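Local coordinates for protein CG8862 (Drosophila melanogaster, PDB 3ISM) that probably cleaves DNA and RNA as a mitochondrial, magnesium-dependent endonuclease of the DNA/RNA non-specific family in the His-Me finger clan, at residues N153-T158 with V195-D200; L203-Y208 with K246-I251. One frame throughout, in Å; residues are numbered along the deposited sequence.

In the fold
Interactions 1 and 2 lie along one mixed sheet, their centres about 9 Å apart. Interaction 1 pairs strand 153-161 with 189-197, and interaction 2 joins the next strand, 203-211, to the short strand 250-251 near the sheet's end. Strands 189-197 and 203-211 are neighbours, and a probable hydrogen bond between G196 N and H204 O, 2.8 Å, ties the two contacts together. On one face V195 CG2 packs 3.5 Å from M205 CE, and E197 CG lies 3.7 Å from L203 CD2. The side chain of V154 is about 11 Å from that of E141, a magnesium-site residue of this protein, whereas interaction 2 is remote from that site and from the probable catalytic H101.

Interaction 1: residues N153-T158 with V195-D200; sequences NVYVCT and VGESAD
Y155 and V195 form a hydrogen-bonded antiparallel pair, the regular part of this join between two strands at the middle of the mixed sheet of the non-specific endonuclease fold. Their reciprocal backbone bonds, Y155 N to V195 O and V195 N to Y155 O, both measure 2.9 Å. Beyond them V154 and G196 make a non-hydrogen-bonded pair with CA atoms 4.5 Å apart, and E197 N reaches N153 O at 3.1 Å. The same carbonyl oxygen is approached by G196 CA at 3.5 Å in a CA-H...O contact. An angle of 168° between the strand directions confirms the antiparallel course.

The side-chain contact belongs to the face carrying N153, Y155, V195 and E197. CG of E197 lies beside its backbone N (chi1 -59°), and the chain then runs extended and brings its carboxylate to the tyrosine, OE2 lying 3.3 Å from Y155 CE2, with the ring and carboxylate planes inclined at 39°. The other oxygen, OE1, faces N153 and comes within 3.7 Å of its CB; this is packing beside the amide. V195 O sits at the edge of the Y155 ring, in its plane.

A second shell fixes these groups: E197 OE2 forms a salt bridge with K24 and a hydrogen bond with Y25 OH, which would restrain the carboxylate and probably stabilise its negative charge, while N153 OD1 is bonded to H56 NE2. The H56 ring stacks on Y155, and Y25 meets that ring edge-to-face.

On the opposite face, V154 and V156 pack against I194 and against V144 of helix 136-146, which contains the magnesium-binding E141, and strand 49-57 flanks 153-161 on its other edge, bonding to V154 and V156 through L57 and E55.

Interaction 2: residues L203-Y208 with K246-I251; sequences LHMESY and KQLTTI
L203 O accepts a 2.7 Å bond from T249 N, and M205 N donates to T250 O at 2.9 Å: two backbone bonds, with one clear parallel bridge, M205 with I251, whose CA atoms are 4.7 Å apart. This is the strand-to-strand contact of a beta-alpha-beta crossover: strand 203-211 leads through helix 228-235 to strand 250-251. The two methyls of L248 divide their contacts. CD2 touches L203 CB, and CD1 lies 3.8 Å from M205 CB while also reaching the thioether. M205 starts with CG opposite the backbone N (chi1 180°) and bends at chi3, which brings CE to within 4.0 Å of L248 CD1. M205 and I251 both pack on P228 of the intervening helix.

On the other face of the sheet, H204 lies alongside T249, pointing the same way, with T249 CB over one ring face. At the ring edge H204 ND1 and T250 OG1 share a hydrogen bond of 2.9 Å, with the hydroxyl oxygen in the ring plane. T250 holds OG1 between its backbone N and carbonyl carbon (chi1 63°), turned to the histidine. An ordered water joins that same OG1, at 2.7 Å, to M205 O.

Interaction 1: residues N153-T158 with V195-D200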
loop_
_atom_site.group_PDB
_atom_site.type_symbol
_atom_site.label_atom_id
_atom_site.label_comp_id
_atom_site.label_asym_id
_atom_site.label_seq_id
_atom_site.Cartn_x
_atom_site.Cartn_y
_atom_site.Cartn_z
ATOM N N ASN B 153 -7.084 23.705 22.575
ATOM C CA ASN B 153 -7.227 22.329 22.159
ATOM C C ASN B 153 -6.560 22.154 20.808
ATOM O O ASN B 153 -6.813 22.927 19.877
ATOM C CB ASN B 153 -8.708 21.937 22.089
ATOM C CG ASN B 153 -9.393 21.990 23.456
ATOM O OD1 ASN B 153 -9.338 21.025 24.216
ATOM N ND2 ASN B 153 -10.030 23.128 23.773
ATOM N N VAL B 154 -5.679 21.167 20.718
ATOM C CA VAL B 154 -4.946 20.890 19.483
ATOM C C VAL B 154 -5.214 19.452 19.053
ATOM O O VAL B 154 -4.930 18.522 19.808
ATOM C CB VAL B 154 -3.421 21.113 19.678
ATOM C CG1 VAL B 154 -2.635 20.625 18.469
ATOM C CG2 VAL B 154 -3.123 22.590 19.967
ATOM N N TYR B 155 -5.779 19.270 17.862
ATOM C CA TYR B 155 -6.065 17.925 17.361
ATOM C C TYR B 155 -5.072 17.592 16.267
ATOM O O TYR B 155 -4.798 18.421 15.395
ATOM C CB TYR B 155 -7.503 17.811 16.837
ATOM C CG TYR B 155 -8.571 18.042 17.881
ATOM C CD1 TYR B 155 -9.242 16.974 18.469
ATOM C CD2 TYR B 155 -8.912 19.331 18.274
ATOM C CE1 TYR B 155 -10.230 17.186 19.432
ATOM C CE2 TYR B 155 -9.890 19.551 19.234
ATOM C CZ TYR B 155 -10.542 18.480 19.804
ATOM O OH TYR B 155 -11.511 18.724 20.746
ATOM N N VAL B 156 -4.515 16.393 16.320
ATOM C CA VAL B 156 -3.446 16.035 15.395
ATOM C C VAL B 156 -3.509 14.579 14.923
ATOM O O VAL B 156 -3.684 13.650 15.720
ATOM C CB VAL B 156 -2.018 16.432 15.952
ATOM C CG1 VAL B 156 -1.818 15.900 17.370
ATOM C CG2 VAL B 156 -0.896 15.969 15.012
ATOM N N CYS B 157 -3.399 14.423 13.610
ATOM C CA CYS B 157 -3.280 13.138 12.959
ATOM C C CYS B 157 -1.887 12.993 12.365
ATOM O O CYS B 157 -1.415 13.866 11.627
ATOM C CB CYS B 157 -4.317 13.009 11.843
ATOM S SG CYS B 157 -4.338 11.363 11.072
ATOM N N THR B 158 -1.236 11.885 12.702
ATOM C CA THR B 158 0.144 11.606 12.328
ATOM C C THR B 158 0.148 10.265 11.606
ATOM O O THR B 158 -0.543 9.351 12.039
ATOM C CB THR B 158 1.030 11.485 13.603
ATOM O OG1 THR B 158 0.968 12.706 14.364
ATOM C CG2 THR B 158 2.477 11.178 13.235
ATOM N N VAL B 195 -5.300 20.672 13.709
ATOM C CA VAL B 195 -6.281 21.741 13.830
ATOM C C VAL B 195 -6.267 22.276 15.252
ATOM O O VAL B 195 -6.435 21.517 16.203
ATOM C CB VAL B 195 -7.720 21.261 13.439
ATOM C CG1 VAL B 195 -8.811 22.216 13.957
ATOM C CG2 VAL B 195 -7.840 21.085 11.936
ATOM N N GLY B 196 -6.048 23.583 15.388
ATOM C CA GLY B 196 -6.144 24.257 16.678
ATOM C C GLY B 196 -7.433 25.044 16.779
ATOM O O GLY B 196 -7.875 25.654 15.802
ATOM N N GLU B 197 -8.039 25.016 17.961
ATOM C CA GLU B 197 -9.235 25.797 18.262
ATOM C C GLU B 197 -8.833 26.990 19.109
ATOM O O GLU B 197 -8.326 26.808 20.213
ATOM C CB GLU B 197 -10.239 24.961 19.059
ATOM C CG GLU B 197 -10.710 23.685 18.379
ATOM C CD GLU B 197 -11.636 22.867 19.264
ATOM O OE1 GLU B 197 -11.818 23.227 20.446
ATOM O OE2 GLU B 197 -12.176 21.852 18.786
ATOM N N SER B 198 -9.049 28.203 18.603
ATOM C CA SER B 198 -8.720 29.416 19.354
ATOM C C SER B 198 -9.785 29.701 20.405
ATOM O O SER B 198 -10.752 28.941 20.529
ATOM C CB SER B 198 -8.557 30.611 18.416
ATOM O OG SER B 198 -7.429 30.437 17.578
ATOM N N ALA B 199 -9.599 30.792 21.150
ATOM C CA ALA B 199 -10.509 31.211 22.215
ATOM C C ALA B 199 -11.894 31.513 21.656
ATOM O O ALA B 199 -12.895 30.965 22.133
ATOM C CB ALA B 199 -9.951 32.416 22.942
ATOM N N ASP B 200 -11.942 32.370 20.634
ATOM C CA ASP B 200 -13.151 32.529 19.823
ATOM C C ASP B 200 -13.357 31.224 19.083
ATOM O O ASP B 200 -12.559 30.298 19.230
ATOM C CB ASP B 200 -13.019 33.703 18.847
ATOM C CG ASP B 200 -11.624 33.823 18.249
ATOM O OD1 ASP B 200 -11.045 32.788 17.852
ATOM O OD2 ASP B 200 -11.109 34.961 18.176
#

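Interaction 2: residues L203-Y208 with K246-I251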
loop_
_atom_site.group_PDB
_atom_site.type_symbol
_atom_site.label_atom_id
_atom_site.label_comp_id
_atom_site.label_asym_id
_atom_site.label_seq_id
_atom_site.Cartn_x
_atom_site.Cartn_y
_atom_site.Cartn_z
ATOM N N LEU B 203 -11.086 28.134 13.786
ATOM C CA LEU B 203 -10.326 26.921 13.599
ATOM C C LEU B 203 -9.132 27.210 12.685
ATOM O O LEU B 203 -9.267 27.893 11.672
ATOM C CB LEU B 203 -11.228 25.826 13.034
ATOM C CG LEU B 203 -12.484 25.482 13.857
ATOM C CD1 LEU B 203 -13.329 24.418 13.166
ATOM C CD2 LEU B 203 -12.134 25.034 15.267
ATOM N N HIS B 204 -7.961 26.703 13.066
ATOM C CA HIS B 204 -6.735 26.929 12.308
ATOM C C HIS B 204 -6.070 25.606 12.004
ATOM O O HIS B 204 -5.807 24.825 12.914
ATOM C CB HIS B 204 -5.756 27.800 13.095
ATOM C CG HIS B 204 -6.347 29.085 13.574
ATOM N ND1 HIS B 204 -6.113 30.290 12.948
ATOM C CD2 HIS B 204 -7.186 29.350 14.603
ATOM C CE1 HIS B 204 -6.766 31.246 13.585
ATOM N NE2 HIS B 204 -7.419 30.703 14.597
ATOM N N MET B 205 -5.774 25.371 10.737
ATOM C CA MET B 205 -5.126 24.115 10.326
ATOM C C MET B 205 -3.664 24.289 9.917
ATOM O O MET B 205 -3.305 25.272 9.277
ATOM C CB MET B 205 -5.907 23.463 9.191
ATOM C CG MET B 205 -5.308 22.167 8.696
ATOM S SD MET B 205 -6.325 21.401 7.451
ATOM C CE MET B 205 -7.622 20.675 8.446
ATOM N N GLU B 206 -2.833 23.327 10.300
ATOM C CA GLU B 206 -1.459 23.224 9.808
ATOM C C GLU B 206 -1.247 21.810 9.288
ATOM O O GLU B 206 -1.811 20.860 9.815
ATOM C CB GLU B 206 -0.435 23.507 10.933
ATOM C CG GLU B 206 -0.505 24.900 11.526
ATOM C CD GLU B 206 0.622 25.204 12.511
ATOM O OE1 GLU B 206 1.505 24.347 12.748
ATOM O OE2 GLU B 206 0.613 26.313 13.065
ATOM N N SER B 207 -0.441 21.663 8.242
ATOM C CA SER B 207 -0.077 20.325 7.780
ATOM C C SER B 207 1.327 20.293 7.208
ATOM O O SER B 207 1.728 21.194 6.462
ATOM C CB SER B 207 -1.094 19.772 6.771
ATOM O OG SER B 207 -1.300 20.668 5.709
ATOM N N TYR B 208 2.053 19.235 7.563
ATOM C CA TYR B 208 3.467 19.083 7.252
ATOM C C TYR B 208 3.690 17.703 6.657
ATOM O O TYR B 208 3.023 16.751 7.047
ATOM C CB TYR B 208 4.313 19.190 8.525
ATOM C CG TYR B 208 4.164 20.492 9.270
ATOM C CD1 TYR B 208 5.108 21.504 9.128
ATOM C CD2 TYR B 208 3.080 20.709 10.128
ATOM C CE1 TYR B 208 4.973 22.701 9.809
ATOM C CE2 TYR B 208 2.936 21.898 10.807
ATOM C CZ TYR B 208 3.886 22.886 10.650
ATOM O OH TYR B 208 3.732 24.069 11.307
ATOM N N LYS B 246 -13.780 25.601 3.920
ATOM C CA LYS B 246 -14.194 26.981 3.723
ATOM C C LYS B 246 -14.517 27.667 5.044
ATOM O O LYS B 246 -14.706 28.883 5.085
ATOM C CB LYS B 246 -15.399 27.056 2.780
ATOM C CG LYS B 246 -15.080 26.647 1.348
ATOM C CD LYS B 246 -16.198 27.068 0.398
ATOM C CE LYS B 246 -15.812 26.834 -1.059
ATOM N NZ LYS B 246 -15.590 25.387 -1.340
ATOM N N GLN B 247 -14.582 26.890 6.125
ATOM C CA GLN B 247 -14.840 27.464 7.451
ATOM C C GLN B 247 -13.607 27.499 8.362
ATOM O O GLN B 247 -13.706 27.866 9.531
ATOM C CB GLN B 247 -16.010 26.756 8.140
ATOM C CG GLN B 247 -17.347 27.428 7.885
ATOM C CD GLN B 247 -18.525 26.563 8.297
ATOM O OE1 GLN B 247 -18.498 25.336 8.144
ATOM N NE2 GLN B 247 -19.571 27.201 8.820
ATOM N N LEU B 248 -12.452 27.110 7.827
ATOM C CA LEU B 248 -11.199 27.307 8.534
ATOM C C LEU B 248 -10.875 28.799 8.489
ATOM O O LEU B 248 -11.349 29.519 7.604
ATOM C CB LEU B 248 -10.072 26.493 7.899
ATOM C CG LEU B 248 -10.111 24.985 8.146
ATOM C CD1 LEU B 248 -9.069 24.248 7.312
ATOM C CD2 LEU B 248 -9.955 24.669 9.636
ATOM N N THR B 249 -10.094 29.273 9.447
ATOM C CA THR B 249 -9.699 30.675 9.442
ATOM C C THR B 249 -8.352 30.814 8.742
ATOM O O THR B 249 -8.175 31.693 7.896
ATOM C CB THR B 249 -9.686 31.269 10.862
ATOM O OG1 THR B 249 -11.022 31.264 11.378
ATOM C CG2 THR B 249 -9.163 32.699 10.858
ATOM N N THR B 250 -7.415 29.932 9.087
ATOM C CA THR B 250 -6.127 29.885 8.407
ATOM C C THR B 250 -5.716 28.457 8.117
ATOM O O THR B 250 -6.118 27.522 8.817
ATOM C CB THR B 250 -4.975 30.537 9.221
ATOM O OG1 THR B 250 -4.793 29.814 10.439
ATOM C CG2 THR B 250 -5.255 32.019 9.532
ATOM N N ILE B 251 -4.906 28.308 7.074
ATOM C CA ILE B 251 -4.278 27.045 6.730
ATOM C C ILE B 251 -2.813 27.352 6.521
ATOM O O ILE B 251 -2.464 28.187 5.679
ATOM C CB ILE B 251 -4.854 26.468 5.428
ATOM C CG1 ILE B 251 -6.373 26.270 5.551
ATOM C CG2 ILE B 251 -4.113 25.200 5.050
ATOM C CD1 ILE B 251 -7.046 25.722 4.290
HETATM O O HOH W 1 -2.923 27.800 10.418
#